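Local atomic coordinates of N2152 (Neocallimastix frontalis, PDB entry 5U22), a protein that probably hydrolyses glycosidic bonds as a family 39 glycoside hydrolase of a rumen anaerobic fungus, with polyspecific activity on rare arabinosyl substrates. Residues F160-R172 against F196-D208. Residues are numbered along the deposited sequence; the frame is centred on the assembly and turned at random.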
loop_
_atom_site.group_PDB
_atom_site.type_symbol
_atom_site.label_atom_id
_atom_site.label_comp_id
_atom_site.label_asym_id
_atom_site.label_seq_id
_atom_site.Cartn_x
_atom_site.Cartn_y
_atom_site.Cartn_z
ATOM N N PHE A 160 -25.527 6.925 -3.791
ATOM C CA PHE A 160 -24.199 6.493 -4.219
ATOM C C PHE A 160 -24.291 5.321 -5.182
ATOM O O PHE A 160 -23.618 5.302 -6.223
ATOM C CB PHE A 160 -23.315 6.104 -3.035
ATOM C CG PHE A 160 -22.030 5.431 -3.472
ATOM C CD1 PHE A 160 -21.041 6.170 -4.087
ATOM C CD2 PHE A 160 -21.844 4.064 -3.324
ATOM C CE1 PHE A 160 -19.870 5.569 -4.537
ATOM C CE2 PHE A 160 -20.678 3.449 -3.763
ATOM C CZ PHE A 160 -19.687 4.208 -4.372
ATOM N N ASN A 161 -25.125 4.326 -4.856
ATOM C CA ASN A 161 -25.267 3.184 -5.758
ATOM C C ASN A 161 -25.711 3.634 -7.145
ATOM O O ASN A 161 -25.267 3.071 -8.153
ATOM C CB ASN A 161 -26.257 2.153 -5.196
ATOM C CG ASN A 161 -25.712 1.393 -3.982
ATOM O OD1 ASN A 161 -24.523 1.452 -3.664
ATOM N ND2 ASN A 161 -26.594 0.665 -3.304
ATOM N N GLN A 162 -26.597 4.636 -7.219
ATOM C CA GLN A 162 -27.056 5.134 -8.520
ATOM C C GLN A 162 -25.914 5.811 -9.269
ATOM O O GLN A 162 -25.681 5.539 -10.452
ATOM C CB GLN A 162 -28.242 6.107 -8.350
ATOM C CG GLN A 162 -29.606 5.502 -7.883
ATOM C CD GLN A 162 -30.820 6.494 -7.919
ATOM O OE1 GLN A 162 -31.065 7.281 -6.993
ATOM N NE2 GLN A 162 -31.603 6.405 -8.981
ATOM N N MET A 163 -25.180 6.697 -8.595
ATOM C CA MET A 163 -24.044 7.345 -9.243
ATOM C C MET A 163 -23.000 6.315 -9.668
ATOM O O MET A 163 -22.413 6.424 -10.754
ATOM C CB MET A 163 -23.438 8.393 -8.309
ATOM C CG MET A 163 -22.247 9.147 -8.906
ATOM S SD MET A 163 -20.662 8.251 -8.738
ATOM C CE MET A 163 -20.586 7.956 -6.998
ATOM N N TRP A 164 -22.763 5.306 -8.823
ATOM C CA TRP A 164 -21.820 4.246 -9.167
ATOM C C TRP A 164 -22.244 3.535 -10.439
ATOM O O TRP A 164 -21.463 3.406 -11.390
ATOM C CB TRP A 164 -21.698 3.230 -8.025
ATOM C CG TRP A 164 -20.855 2.030 -8.435
ATOM C CD1 TRP A 164 -21.290 0.867 -8.999
ATOM C CD2 TRP A 164 -19.425 1.914 -8.327
ATOM N NE1 TRP A 164 -20.220 0.030 -9.248
ATOM C CE2 TRP A 164 -19.068 0.649 -8.840
ATOM C CE3 TRP A 164 -18.417 2.755 -7.829
ATOM C CZ2 TRP A 164 -17.735 0.202 -8.882
ATOM C CZ3 TRP A 164 -17.093 2.309 -7.875
ATOM C CH2 TRP A 164 -16.770 1.048 -8.393
ATOM N N LYS A 165 -23.475 3.021 -10.449
ATOM C CA LYS A 165 -23.982 2.306 -11.616
ATOM C C LYS A 165 -23.892 3.161 -12.873
ATOM O O LYS A 165 -23.431 2.700 -13.923
ATOM C CB LYS A 165 -25.428 1.886 -11.355
ATOM C CG LYS A 165 -26.172 1.368 -12.581
ATOM C CD LYS A 165 -25.531 0.119 -13.159
ATOM C CE LYS A 165 -26.416 -0.502 -14.244
ATOM N NZ LYS A 165 -25.704 -1.581 -14.969
ATOM N N GLN A 166 -24.327 4.416 -12.787
ATOM C CA GLN A 166 -24.369 5.251 -13.981
ATOM C C GLN A 166 -22.970 5.595 -14.463
ATOM O O GLN A 166 -22.715 5.633 -15.673
ATOM C CB GLN A 166 -25.184 6.517 -13.703
ATOM C CG GLN A 166 -26.693 6.251 -13.544
ATOM C CD GLN A 166 -27.455 7.440 -12.965
ATOM O OE1 GLN A 166 -27.154 8.596 -13.274
ATOM N NE2 GLN A 166 -28.443 7.158 -12.116
ATOM N N THR A 167 -22.046 5.841 -13.540
ATOM C CA THR A 167 -20.691 6.177 -13.958
ATOM C C THR A 167 -19.969 4.941 -14.482
ATOM O O THR A 167 -19.174 5.023 -15.429
ATOM C CB THR A 167 -19.931 6.810 -12.787
ATOM O OG1 THR A 167 -20.694 7.908 -12.274
ATOM C CG2 THR A 167 -18.581 7.311 -13.238
ATOM N N TYR A 168 -20.225 3.789 -13.861
ATOM C CA TYR A 168 -19.683 2.522 -14.336
ATOM C C TYR A 168 -20.089 2.264 -15.783
ATOM O O TYR A 168 -19.252 1.918 -16.625
ATOM C CB TYR A 168 -20.176 1.405 -13.413
ATOM C CG TYR A 168 -19.629 0.014 -13.650
ATOM C CD1 TYR A 168 -20.095 -0.784 -14.698
ATOM C CD2 TYR A 168 -18.698 -0.531 -12.781
ATOM C CE1 TYR A 168 -19.604 -2.075 -14.893
ATOM C CE2 TYR A 168 -18.209 -1.815 -12.963
ATOM C CZ TYR A 168 -18.660 -2.576 -14.016
ATOM O OH TYR A 168 -18.164 -3.847 -14.168
ATOM N N ASP A 169 -21.374 2.455 -16.098
ATOM C CA ASP A 169 -21.830 2.228 -17.466
ATOM C C ASP A 169 -21.162 3.195 -18.422
ATOM O O ASP A 169 -20.817 2.827 -19.553
ATOM C CB ASP A 169 -23.353 2.352 -17.553
ATOM C CG ASP A 169 -24.072 1.205 -16.855
ATOM O OD1 ASP A 169 -23.398 0.227 -16.487
ATOM O OD2 ASP A 169 -25.307 1.287 -16.669
ATOM N N LEU A 170 -20.973 4.444 -17.989
ATOM C CA LEU A 170 -20.262 5.415 -18.810
ATOM C C LEU A 170 -18.831 4.956 -19.092
ATOM O O LEU A 170 -18.376 4.975 -20.240
ATOM C CB LEU A 170 -20.274 6.783 -18.122
ATOM C CG LEU A 170 -19.343 7.801 -18.799
ATOM C CD1 LEU A 170 -19.857 8.146 -20.190
ATOM C CD2 LEU A 170 -19.186 9.045 -17.952
ATOM N N LEU A 171 -18.111 4.530 -18.048
ATOM C CA LEU A 171 -16.712 4.137 -18.208
ATOM C C LEU A 171 -16.565 2.920 -19.112
ATOM O O LEU A 171 -15.588 2.811 -19.867
ATOM C CB LEU A 171 -16.091 3.861 -16.838
ATOM C CG LEU A 171 -15.841 5.141 -16.026
ATOM C CD1 LEU A 171 -15.346 4.831 -14.632
ATOM C CD2 LEU A 171 -14.855 6.041 -16.762
ATOM N N ARG A 172 -17.505 1.978 -19.029
ATOM C CA ARG A 172 -17.434 0.805 -19.893
ATOM C C ARG A 172 -17.644 1.180 -21.349
ATOM O O ARG A 172 -17.122 0.507 -22.243
ATOM C CB ARG A 172 -18.468 -0.237 -19.475
ATOM C CG ARG A 172 -18.164 -0.956 -18.177
ATOM C CD ARG A 172 -16.858 -1.733 -18.224
ATOM N NE ARG A 172 -16.814 -2.712 -17.140
ATOM C CZ ARG A 172 -15.717 -3.053 -16.470
ATOM N NH1 ARG A 172 -14.556 -2.494 -16.758
ATOM N NH2 ARG A 172 -15.791 -3.954 -15.502
ATOM N N PHE A 196 -23.114 -3.372 -0.969
ATOM C CA PHE A 196 -22.539 -2.911 -2.226
ATOM C C PHE A 196 -22.293 -4.065 -3.191
ATOM O O PHE A 196 -22.539 -3.935 -4.397
ATOM C CB PHE A 196 -21.233 -2.161 -1.979
ATOM C CG PHE A 196 -20.502 -1.844 -3.246
ATOM C CD1 PHE A 196 -20.956 -0.830 -4.069
ATOM C CD2 PHE A 196 -19.385 -2.569 -3.630
ATOM C CE1 PHE A 196 -20.305 -0.525 -5.247
ATOM C CE2 PHE A 196 -18.729 -2.272 -4.813
ATOM C CZ PHE A 196 -19.192 -1.249 -5.620
ATOM N N LEU A 197 -21.757 -5.181 -2.693
ATOM C CA LEU A 197 -21.516 -6.322 -3.570
ATOM C C LEU A 197 -22.822 -6.895 -4.105
ATOM O O LEU A 197 -22.908 -7.269 -5.282
ATOM C CB LEU A 197 -20.735 -7.403 -2.823
ATOM C CG LEU A 197 -19.304 -6.993 -2.496
ATOM C CD1 LEU A 197 -18.634 -8.076 -1.656
ATOM C CD2 LEU A 197 -18.536 -6.738 -3.778
ATOM N N GLN A 198 -23.836 -7.011 -3.246
ATOM C CA GLN A 198 -25.124 -7.522 -3.703
ATOM C C GLN A 198 -25.719 -6.614 -4.776
ATOM O O GLN A 198 -26.193 -7.088 -5.817
ATOM C CB GLN A 198 -26.076 -7.674 -2.521
ATOM C CG GLN A 198 -25.794 -8.911 -1.671
ATOM C CD GLN A 198 -26.744 -9.041 -0.492
ATOM O OE1 GLN A 198 -27.171 -8.047 0.087
ATOM N NE2 GLN A 198 -27.058 -10.274 -0.116
ATOM N N PHE A 199 -25.692 -5.303 -4.542
ATOM C CA PHE A 199 -26.165 -4.350 -5.541
ATOM C C PHE A 199 -25.393 -4.487 -6.846
ATOM O O PHE A 199 -25.984 -4.491 -7.935
ATOM C CB PHE A 199 -26.041 -2.921 -5.002
ATOM C CG PHE A 199 -26.307 -1.867 -6.038
ATOM C CD1 PHE A 199 -27.600 -1.424 -6.275
ATOM C CD2 PHE A 199 -25.273 -1.338 -6.797
ATOM C CE1 PHE A 199 -27.857 -0.455 -7.238
ATOM C CE2 PHE A 199 -25.518 -0.377 -7.770
ATOM C CZ PHE A 199 -26.811 0.065 -7.995
ATOM N N SER A 200 -24.065 -4.608 -6.756
ATOM C CA SER A 200 -23.234 -4.534 -7.947
ATOM C C SER A 200 -23.278 -5.827 -8.752
ATOM O O SER A 200 -23.233 -5.790 -9.986
ATOM C CB SER A 200 -21.800 -4.185 -7.553
ATOM O OG SER A 200 -21.749 -2.872 -7.026
ATOM N N LYS A 201 -23.354 -6.974 -8.074
ATOM C CA LYS A 201 -23.549 -8.231 -8.792
ATOM C C LYS A 201 -24.869 -8.222 -9.559
ATOM O O LYS A 201 -24.916 -8.553 -10.749
ATOM C CB LYS A 201 -23.511 -9.410 -7.822
ATOM C CG LYS A 201 -23.879 -10.726 -8.503
ATOM C CD LYS A 201 -23.899 -11.904 -7.554
ATOM C CE LYS A 201 -24.118 -13.208 -8.334
ATOM N NZ LYS A 201 -24.230 -14.380 -7.439
ATOM N N GLN A 202 -25.953 -7.834 -8.894
ATOM C CA GLN A 202 -27.265 -7.920 -9.524
ATOM C C GLN A 202 -27.447 -6.883 -10.624
ATOM O O GLN A 202 -28.209 -7.112 -11.572
ATOM C CB GLN A 202 -28.360 -7.793 -8.465
ATOM C CG GLN A 202 -28.468 -9.047 -7.594
ATOM C CD GLN A 202 -28.609 -10.321 -8.428
ATOM O OE1 GLN A 202 -29.336 -10.344 -9.428
ATOM N NE2 GLN A 202 -27.910 -11.374 -8.030
ATOM N N ASN A 203 -26.747 -5.755 -10.544
ATOM C CA ASN A 203 -26.869 -4.725 -11.566
ATOM C C ASN A 203 -25.635 -4.623 -12.457
ATOM O O ASN A 203 -25.413 -3.585 -13.094
ATOM C CB ASN A 203 -27.202 -3.399 -10.899
ATOM C CG ASN A 203 -28.532 -3.453 -10.209
ATOM O OD1 ASN A 203 -29.575 -3.363 -10.860
ATOM N ND2 ASN A 203 -28.519 -3.649 -8.896
ATOM N N ASN A 204 -24.847 -5.696 -12.528
ATOM C CA ASN A 204 -23.728 -5.828 -13.460
ATOM C C ASN A 204 -22.791 -4.624 -13.400
ATOM O O ASN A 204 -22.404 -4.056 -14.421
ATOM C CB ASN A 204 -24.229 -6.051 -14.885
ATOM C CG ASN A 204 -25.051 -7.314 -15.010
ATOM O OD1 ASN A 204 -26.261 -7.260 -15.198
ATOM N ND2 ASN A 204 -24.393 -8.459 -14.895
ATOM N N CYS A 205 -22.411 -4.240 -12.188
ATOM C CA CYS A 205 -21.462 -3.142 -12.040
ATOM C C CYS A 205 -20.454 -3.445 -10.935
ATOM O O CYS A 205 -20.025 -2.550 -10.199
ATOM C CB CYS A 205 -22.184 -1.808 -11.806
ATOM S SG CYS A 205 -23.358 -1.731 -10.437
ATOM N N LEU A 206 -20.026 -4.700 -10.839
ATOM C CA LEU A 206 -18.951 -5.052 -9.920
ATOM C C LEU A 206 -17.651 -4.394 -10.362
ATOM O O LEU A 206 -17.310 -4.437 -11.552
ATOM C CB LEU A 206 -18.759 -6.567 -9.856
ATOM C CG LEU A 206 -19.814 -7.408 -9.135
ATOM C CD1 LEU A 206 -19.623 -8.872 -9.469
ATOM C CD2 LEU A 206 -19.721 -7.201 -7.626
ATOM N N PRO A 207 -16.891 -3.799 -9.442
ATOM C CA PRO A 207 -15.579 -3.268 -9.815
ATOM C C PRO A 207 -14.655 -4.391 -10.267
ATOM O O PRO A 207 -14.811 -5.552 -9.881
ATOM C CB PRO A 207 -15.077 -2.610 -8.521
ATOM C CG PRO A 207 -15.778 -3.334 -7.428
ATOM C CD PRO A 207 -17.132 -3.749 -7.991
ATOM N N ASP A 208 -13.693 -4.036 -11.114
ATOM C CA ASP A 208 -12.635 -4.988 -11.434
ATOM C C ASP A 208 -11.654 -5.137 -10.285
ATOM O O ASP A 208 -11.091 -6.220 -10.085
ATOM C CB ASP A 208 -11.900 -4.541 -12.682
ATOM C CG ASP A 208 -12.822 -4.374 -13.840
ATOM O OD1 ASP A 208 -13.603 -5.318 -14.096
ATOM O OD2 ASP A 208 -12.791 -3.296 -14.462
#
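Two neighbouring outer helices of the TIM barrel, helix 160-174 and the C-terminal end of helix 190-202, meet through Asn161, Trp164, Lys165, Tyr168 and Arg172 on one side and Phe196, Phe199 and the loop 203-208 that follows on the other. The Phe196 ring turns its edge to one face of the Trp164 indole in a T-shaped pair, planes at 83°, Phe196 CZ lying 3.7 Å from Trp164 CE2. Trp164 NE1 donates an almost straight bond (167°) to Cys205 O, 2.8 Å away and lying in the indole plane, while Cys205 SG sits at the indole edge. Further out, Asn161 lays its CB over the centre of the Phe199 ring, its amide stacked nearly parallel on the ring.

Strand 180-185 precedes helix 190-202 and strand 209-212 follows it, so the loop after the Schellman motif at Asn204 completes a beta-alpha-beta crossover. Lys165 NZ reaches Asn203 O (2.8 Å) at this helix end. Tyr168 presents one face to Cys205 CA, 3.5 Å from the ring centroid, because chi1 of -175° swings its ring away from the backbone N, and its OH donates to Leu206 O at 2.8 Å. Arg172 NH2 also donates to Tyr168 OH. A valine in its place would probably leave Leu206 O without this donor and Arg172 NH2 without the hydroxyl, and uncover Cys205 CA. The guanidinium of Arg172 grips Asp208 end-on, NH1 to OD2 (3.0 Å) and NH2 to OD1 (2.9 Å); Asp208 OD2 additionally accepts from Ile180 N.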